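Long-range contact in RctB replication initiator protein (PDB 5UBE), which initiates replication of the second chromosome of Vibrio cholerae, its N-terminal helix-turn-helix domain probably contributing to DNA binding: residues 8-22 and 99-113. Residues are numbered along the deposited sequence; the frame is centred on the assembly and turned at random.
Sequences LIKLPRTHKDGHLFE and VRFEEGLAGKTMLHR
His15 lays its ring against the ring of Phe101. Phe101 CE1 sits over the centre of one imidazole face, 3.4 Å from His15 NE2, and the two planes are oblique at 46°. A polar tie is added: His15 NE2 donates to Ala106 O at 2.8 Å. That oxygen lies close to the imidazole plane, so the bond fixes the ring's rotation while the turn at Gly107 lies along its edge. With CG beside the backbone N (chi1 -68°), His15 reaches across to the 101-107 loop.

Phe101, a buried residue of 99-113, also packs on Ile9: its CD2 lies 3.8 Å from Ile9 CB, and its CZ reaches the backbone of Thr14. Next to it, Ile9 N gives a nearly straight bond of 2.9 Å to Arg100 O, in the carbonyl plane. Ile9 CG1 also touches Val99 CG2.

At the far end, Glu22 OE1 accepts a hydrogen bond from Arg113 NE at 2.9 Å, part of a salt bridge; the donor comes on the syn side, tilted 24° out of the carboxylate plane. A weak bond from Arg113 NH2 meets the same oxygen. Leading up to this salt bridge, strands 20-22 and 108-113 pair in parallel: Leu20 N bonds to Met110 O, His112 N to Leu20 O and Glu22 N to His112 O. Met110 CB makes a CH-pi contact over one face of the His19 ring, 3.6 Å from its centroid.

Strand 20-22 thus joins the β-hairpin 94-114 to strand 62-64 in a mixed sheet. Leu85 of helix 78-91 packs on His19, Phe21 and His112, and Phe21 also meets Leu68 of helix 65-71.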
loop_
_atom_site.group_PDB
_atom_site.type_symbol
_atom_site.label_atom_id
_atom_site.label_comp_id
_atom_site.label_asym_id
_atom_site.label_seq_id
_atom_site.Cartn_x
_atom_site.Cartn_y
_atom_site.Cartn_z
ATOM N N LEU A 8 -13.944 0.944 -8.239
ATOM C CA LEU A 8 -13.707 1.719 -9.451
ATOM C C LEU A 8 -12.858 2.935 -9.101
ATOM O O LEU A 8 -13.313 3.831 -8.377
ATOM C CB LEU A 8 -15.039 2.121 -10.085
ATOM C CG LEU A 8 -15.071 2.765 -11.465
ATOM C CD1 LEU A 8 -16.348 2.365 -12.195
ATOM C CD2 LEU A 8 -14.996 4.269 -11.326
ATOM N N ILE A 9 -11.634 2.972 -9.623
ATOM C CA ILE A 9 -10.673 4.016 -9.279
ATOM C C ILE A 9 -10.967 5.259 -10.106
ATOM O O ILE A 9 -10.824 5.252 -11.333
ATOM C CB ILE A 9 -9.231 3.539 -9.502
ATOM C CG1 ILE A 9 -8.960 2.273 -8.696
ATOM C CG2 ILE A 9 -8.239 4.624 -9.095
ATOM C CD1 ILE A 9 -9.102 2.472 -7.201
ATOM N N LYS A 10 -11.335 6.340 -9.430
ATOM C CA LYS A 10 -11.774 7.552 -10.103
ATOM C C LYS A 10 -10.612 8.513 -10.314
ATOM O O LYS A 10 -9.577 8.440 -9.641
ATOM C CB LYS A 10 -12.885 8.239 -9.308
ATOM C CG LYS A 10 -14.069 7.334 -8.999
ATOM C CD LYS A 10 -15.218 8.099 -8.350
ATOM C CE LYS A 10 -16.030 8.870 -9.379
ATOM N NZ LYS A 10 -16.707 7.958 -10.345
ATOM N N LEU A 11 -10.800 9.414 -11.282
ATOM C CA LEU A 11 -9.837 10.460 -11.574
ATOM C C LEU A 11 -9.611 11.321 -10.333
ATOM O O LEU A 11 -10.468 11.383 -9.450
ATOM C CB LEU A 11 -10.336 11.316 -12.739
ATOM C CG LEU A 11 -10.146 10.741 -14.148
ATOM C CD1 LEU A 11 -8.722 10.218 -14.332
ATOM C CD2 LEU A 11 -11.164 9.662 -14.488
ATOM N N PRO A 12 -8.459 12.003 -10.237
ATOM C CA PRO A 12 -7.373 12.141 -11.214
ATOM C C PRO A 12 -6.401 10.948 -11.297
ATOM O O PRO A 12 -5.462 11.015 -12.097
ATOM C CB PRO A 12 -6.642 13.390 -10.723
ATOM C CG PRO A 12 -6.826 13.350 -9.242
ATOM C CD PRO A 12 -8.194 12.776 -9.009
ATOM N N ARG A 13 -6.616 9.898 -10.498
ATOM C CA ARG A 13 -5.753 8.722 -10.550
ATOM C C ARG A 13 -5.772 8.102 -11.941
ATOM O O ARG A 13 -6.813 8.073 -12.604
ATOM C CB ARG A 13 -6.206 7.684 -9.519
ATOM C CG ARG A 13 -6.287 8.209 -8.097
ATOM C CD ARG A 13 -5.148 7.697 -7.257
ATOM N NE ARG A 13 -5.274 8.083 -5.856
ATOM C CZ ARG A 13 -4.287 8.615 -5.139
ATOM N NH1 ARG A 13 -3.092 8.806 -5.685
ATOM N NH2 ARG A 13 -4.490 8.941 -3.871
ATOM N N THR A 14 -4.598 7.632 -12.387
ATOM C CA THR A 14 -4.411 6.925 -13.655
ATOM C C THR A 14 -3.381 5.820 -13.450
ATOM O O THR A 14 -2.904 5.587 -12.334
ATOM C CB THR A 14 -3.919 7.847 -14.787
ATOM O OG1 THR A 14 -2.545 8.193 -14.556
ATOM C CG2 THR A 14 -4.757 9.113 -14.887
ATOM N N HIS A 15 -3.014 5.148 -14.549
ATOM C CA HIS A 15 -2.013 4.086 -14.461
ATOM C C HIS A 15 -0.678 4.627 -13.973
ATOM O O HIS A 15 0.060 3.923 -13.275
ATOM C CB HIS A 15 -1.821 3.404 -15.819
ATOM C CG HIS A 15 -3.002 2.603 -16.274
ATOM N ND1 HIS A 15 -3.094 1.240 -16.095
ATOM C CD2 HIS A 15 -4.136 2.974 -16.917
ATOM C CE1 HIS A 15 -4.235 0.807 -16.601
ATOM N NE2 HIS A 15 -4.887 1.841 -17.106
ATOM N N LYS A 16 -0.360 5.870 -14.331
ATOM C CA LYS A 16 0.864 6.530 -13.893
ATOM C C LYS A 16 1.008 6.551 -12.372
ATOM O O LYS A 16 2.131 6.653 -11.865
ATOM C CB LYS A 16 0.890 7.960 -14.464
ATOM C CG LYS A 16 2.225 8.687 -14.337
ATOM C CD LYS A 16 2.111 10.116 -14.842
ATOM C CE LYS A 16 3.295 10.966 -14.399
ATOM N NZ LYS A 16 3.127 12.410 -14.774
ATOM N N ASP A 17 -0.092 6.443 -11.625
ATOM C CA ASP A 17 0.036 6.440 -10.171
ATOM C C ASP A 17 0.720 5.174 -9.669
ATOM O O ASP A 17 1.326 5.186 -8.590
ATOM C CB ASP A 17 -1.342 6.607 -9.520
ATOM C CG ASP A 17 -1.947 7.990 -9.778
ATOM O OD1 ASP A 17 -2.380 8.243 -10.920
ATOM O OD2 ASP A 17 -1.986 8.822 -8.841
ATOM N N GLY A 18 0.652 4.087 -10.438
ATOM C CA GLY A 18 1.223 2.829 -10.015
ATOM C C GLY A 18 0.279 2.052 -9.112
ATOM O O GLY A 18 -0.944 2.244 -9.102
ATOM N N HIS A 19 0.871 1.166 -8.326
ATOM C CA HIS A 19 0.085 0.377 -7.399
ATOM C C HIS A 19 -0.507 1.274 -6.317
ATOM O O HIS A 19 0.023 2.344 -6.013
ATOM C CB HIS A 19 0.939 -0.728 -6.775
ATOM C CG HIS A 19 1.131 -1.915 -7.664
ATOM N ND1 HIS A 19 1.953 -2.971 -7.332
ATOM C CD2 HIS A 19 0.601 -2.218 -8.873
ATOM C CE1 HIS A 19 1.919 -3.872 -8.295
ATOM N NE2 HIS A 19 1.108 -3.440 -9.242
ATOM N N LEU A 20 -1.610 0.810 -5.722
ATOM C CA LEU A 20 -2.437 1.605 -4.824
ATOM C C LEU A 20 -2.591 0.932 -3.465
ATOM O O LEU A 20 -2.690 -0.293 -3.370
ATOM C CB LEU A 20 -3.825 1.818 -5.421
ATOM C CG LEU A 20 -3.910 2.607 -6.722
ATOM C CD1 LEU A 20 -5.362 2.812 -7.129
ATOM C CD2 LEU A 20 -3.216 3.937 -6.553
ATOM N N PHE A 21 -2.644 1.754 -2.417
ATOM C CA PHE A 21 -2.816 1.298 -1.043
ATOM C C PHE A 21 -4.053 1.945 -0.440
ATOM O O PHE A 21 -4.175 3.172 -0.429
ATOM C CB PHE A 21 -1.600 1.647 -0.189
ATOM C CG PHE A 21 -0.341 0.989 -0.650
ATOM C CD1 PHE A 21 0.004 -0.268 -0.189
ATOM C CD2 PHE A 21 0.486 1.619 -1.568
ATOM C CE1 PHE A 21 1.171 -0.878 -0.632
ATOM C CE2 PHE A 21 1.647 1.015 -2.008
ATOM C CZ PHE A 21 1.992 -0.218 -1.549
ATOM N N GLU A 22 -4.951 1.125 0.087
ATOM C CA GLU A 22 -6.138 1.650 0.750
ATOM C C GLU A 22 -5.762 2.177 2.136
ATOM O O GLU A 22 -5.198 1.445 2.957
ATOM C CB GLU A 22 -7.200 0.553 0.819
ATOM C CG GLU A 22 -8.313 0.781 1.796
ATOM C CD GLU A 22 -9.056 -0.510 2.090
ATOM O OE1 GLU A 22 -9.604 -1.104 1.132
ATOM O OE2 GLU A 22 -9.061 -0.940 3.265
ATOM N N VAL A 99 -8.061 -3.920 -9.563
ATOM C CA VAL A 99 -9.105 -2.916 -9.724
ATOM C C VAL A 99 -8.989 -2.298 -11.110
ATOM O O VAL A 99 -7.943 -2.363 -11.761
ATOM C CB VAL A 99 -9.029 -1.810 -8.650
ATOM C CG1 VAL A 99 -9.211 -2.404 -7.269
ATOM C CG2 VAL A 99 -7.708 -1.062 -8.757
ATOM N N ARG A 100 -10.083 -1.690 -11.558
ATOM C CA ARG A 100 -10.121 -1.003 -12.841
ATOM C C ARG A 100 -10.451 0.465 -12.628
ATOM O O ARG A 100 -10.885 0.880 -11.549
ATOM C CB ARG A 100 -11.148 -1.639 -13.790
ATOM C CG ARG A 100 -11.009 -3.148 -13.935
ATOM C CD ARG A 100 -12.086 -3.723 -14.839
ATOM N NE ARG A 100 -11.944 -5.165 -15.019
ATOM C CZ ARG A 100 -12.777 -5.916 -15.732
ATOM N NH1 ARG A 100 -13.824 -5.364 -16.333
ATOM N NH2 ARG A 100 -12.565 -7.222 -15.843
ATOM N N PHE A 101 -10.220 1.260 -13.668
ATOM C CA PHE A 101 -10.627 2.660 -13.646
ATOM C C PHE A 101 -12.019 2.836 -14.236
ATOM O O PHE A 101 -12.826 3.599 -13.696
ATOM C CB PHE A 101 -9.601 3.513 -14.393
ATOM C CG PHE A 101 -8.191 3.323 -13.896
ATOM C CD1 PHE A 101 -7.398 2.304 -14.392
ATOM C CD2 PHE A 101 -7.666 4.160 -12.920
ATOM C CE1 PHE A 101 -6.102 2.122 -13.926
ATOM C CE2 PHE A 101 -6.375 3.984 -12.453
ATOM C CZ PHE A 101 -5.593 2.966 -12.955
ATOM N N GLU A 102 -12.299 2.134 -15.340
ATOM C CA GLU A 102 -13.649 1.956 -15.892
ATOM C C GLU A 102 -14.401 3.274 -16.071
ATOM O O GLU A 102 -15.634 3.309 -16.046
ATOM C CB GLU A 102 -14.469 0.986 -15.037
ATOM C CG GLU A 102 -14.166 -0.486 -15.294
ATOM C CD GLU A 102 -14.903 -1.407 -14.337
ATOM O OE1 GLU A 102 -15.381 -0.917 -13.292
ATOM O OE2 GLU A 102 -15.009 -2.619 -14.631
ATOM N N GLU A 103 -13.672 4.367 -16.262
ATOM C CA GLU A 103 -14.261 5.664 -16.578
ATOM C C GLU A 103 -13.682 6.131 -17.909
ATOM O O GLU A 103 -12.977 7.142 -17.979
ATOM C CB GLU A 103 -14.005 6.675 -15.454
ATOM C CG GLU A 103 -14.774 6.363 -14.180
ATOM C CD GLU A 103 -14.599 7.418 -13.102
ATOM O OE1 GLU A 103 -13.705 8.281 -13.243
ATOM O OE2 GLU A 103 -15.362 7.383 -12.113
ATOM N N GLY A 104 -13.986 5.383 -18.967
ATOM C CA GLY A 104 -13.364 5.635 -20.249
ATOM C C GLY A 104 -11.883 5.354 -20.277
ATOM O O GLY A 104 -11.168 5.917 -21.113
ATOM N N LEU A 105 -11.398 4.502 -19.375
ATOM C CA LEU A 105 -9.980 4.164 -19.295
ATOM C C LEU A 105 -9.848 2.668 -19.050
ATOM O O LEU A 105 -10.246 2.171 -17.992
ATOM C CB LEU A 105 -9.282 4.960 -18.187
ATOM C CG LEU A 105 -7.782 4.713 -18.001
ATOM C CD1 LEU A 105 -7.062 4.676 -19.344
ATOM C CD2 LEU A 105 -7.170 5.763 -17.081
ATOM N N ALA A 106 -9.294 1.958 -20.028
ATOM C CA ALA A 106 -9.092 0.524 -19.909
ATOM C C ALA A 106 -7.896 0.231 -19.005
ATOM O O ALA A 106 -7.203 1.135 -18.528
ATOM C CB ALA A 106 -8.906 -0.100 -21.290
ATOM N N GLY A 107 -7.647 -1.055 -18.768
ATOM C CA GLY A 107 -6.505 -1.484 -17.992
ATOM C C GLY A 107 -6.800 -1.591 -16.505
ATOM O O GLY A 107 -7.806 -1.099 -15.990
ATOM N N LYS A 108 -5.885 -2.257 -15.804
ATOM C CA LYS A 108 -6.009 -2.472 -14.370
ATOM C C LYS A 108 -4.712 -2.081 -13.668
ATOM O O LYS A 108 -3.661 -1.909 -14.296
ATOM C CB LYS A 108 -6.346 -3.935 -14.039
ATOM C CG LYS A 108 -7.531 -4.512 -14.796
ATOM C CD LYS A 108 -7.843 -5.919 -14.303
ATOM C CE LYS A 108 -8.991 -6.550 -15.073
ATOM N NZ LYS A 108 -9.395 -7.855 -14.473
ATOM N N THR A 109 -4.818 -1.920 -12.347
ATOM C CA THR A 109 -3.676 -1.790 -11.441
ATOM C C THR A 109 -3.970 -2.671 -10.229
ATOM O O THR A 109 -4.980 -3.381 -10.200
ATOM C CB THR A 109 -3.423 -0.324 -11.050
ATOM O OG1 THR A 109 -4.575 0.205 -10.380
ATOM C CG2 THR A 109 -3.131 0.511 -12.283
ATOM N N MET A 110 -3.101 -2.624 -9.214
ATOM C CA MET A 110 -3.259 -3.431 -8.003
ATOM C C MET A 110 -3.649 -2.563 -6.809
ATOM O O MET A 110 -2.986 -1.561 -6.516
ATOM C CB MET A 110 -1.978 -4.196 -7.668
ATOM C CG MET A 110 -2.008 -5.661 -8.060
ATOM S SD MET A 110 -3.436 -6.550 -7.432
ATOM C CE MET A 110 -3.157 -8.144 -8.212
ATOM N N LEU A 111 -4.708 -2.961 -6.113
ATOM C CA LEU A 111 -5.091 -2.331 -4.858
ATOM C C LEU A 111 -4.657 -3.221 -3.704
ATOM O O LEU A 111 -4.802 -4.442 -3.763
ATOM C CB LEU A 111 -6.599 -2.084 -4.798
ATOM C CG LEU A 111 -7.082 -1.349 -3.548
ATOM C CD1 LEU A 111 -6.473 0.046 -3.493
ATOM C CD2 LEU A 111 -8.601 -1.290 -3.521
ATOM N N HIS A 112 -4.120 -2.605 -2.658
ATOM C CA HIS A 112 -3.573 -3.335 -1.522
ATOM C C HIS A 112 -4.266 -2.847 -0.268
ATOM O O HIS A 112 -4.273 -1.644 0.012
ATOM C CB HIS A 112 -2.057 -3.149 -1.425
ATOM C CG HIS A 112 -1.345 -3.615 -2.646
ATOM N ND1 HIS A 112 -0.645 -4.801 -2.696
ATOM C CD2 HIS A 112 -1.289 -3.088 -3.890
ATOM C CE1 HIS A 112 -0.158 -4.968 -3.913
ATOM N NE2 HIS A 112 -0.534 -3.944 -4.657
ATOM N N ARG A 113 -4.840 -3.784 0.479
ATOM C CA ARG A 113 -5.618 -3.504 1.678
ATOM C C ARG A 113 -4.945 -4.188 2.854
ATOM O O ARG A 113 -4.623 -5.374 2.780
ATOM C CB ARG A 113 -7.059 -3.999 1.515
ATOM C CG ARG A 113 -7.803 -4.273 2.820
ATOM C CD ARG A 113 -9.190 -4.790 2.502
ATOM N NE ARG A 113 -9.812 -3.968 1.466
ATOM C CZ ARG A 113 -10.896 -4.308 0.777
ATOM N NH1 ARG A 113 -11.499 -5.469 1.002
ATOM N NH2 ARG A 113 -11.376 -3.483 -0.144
#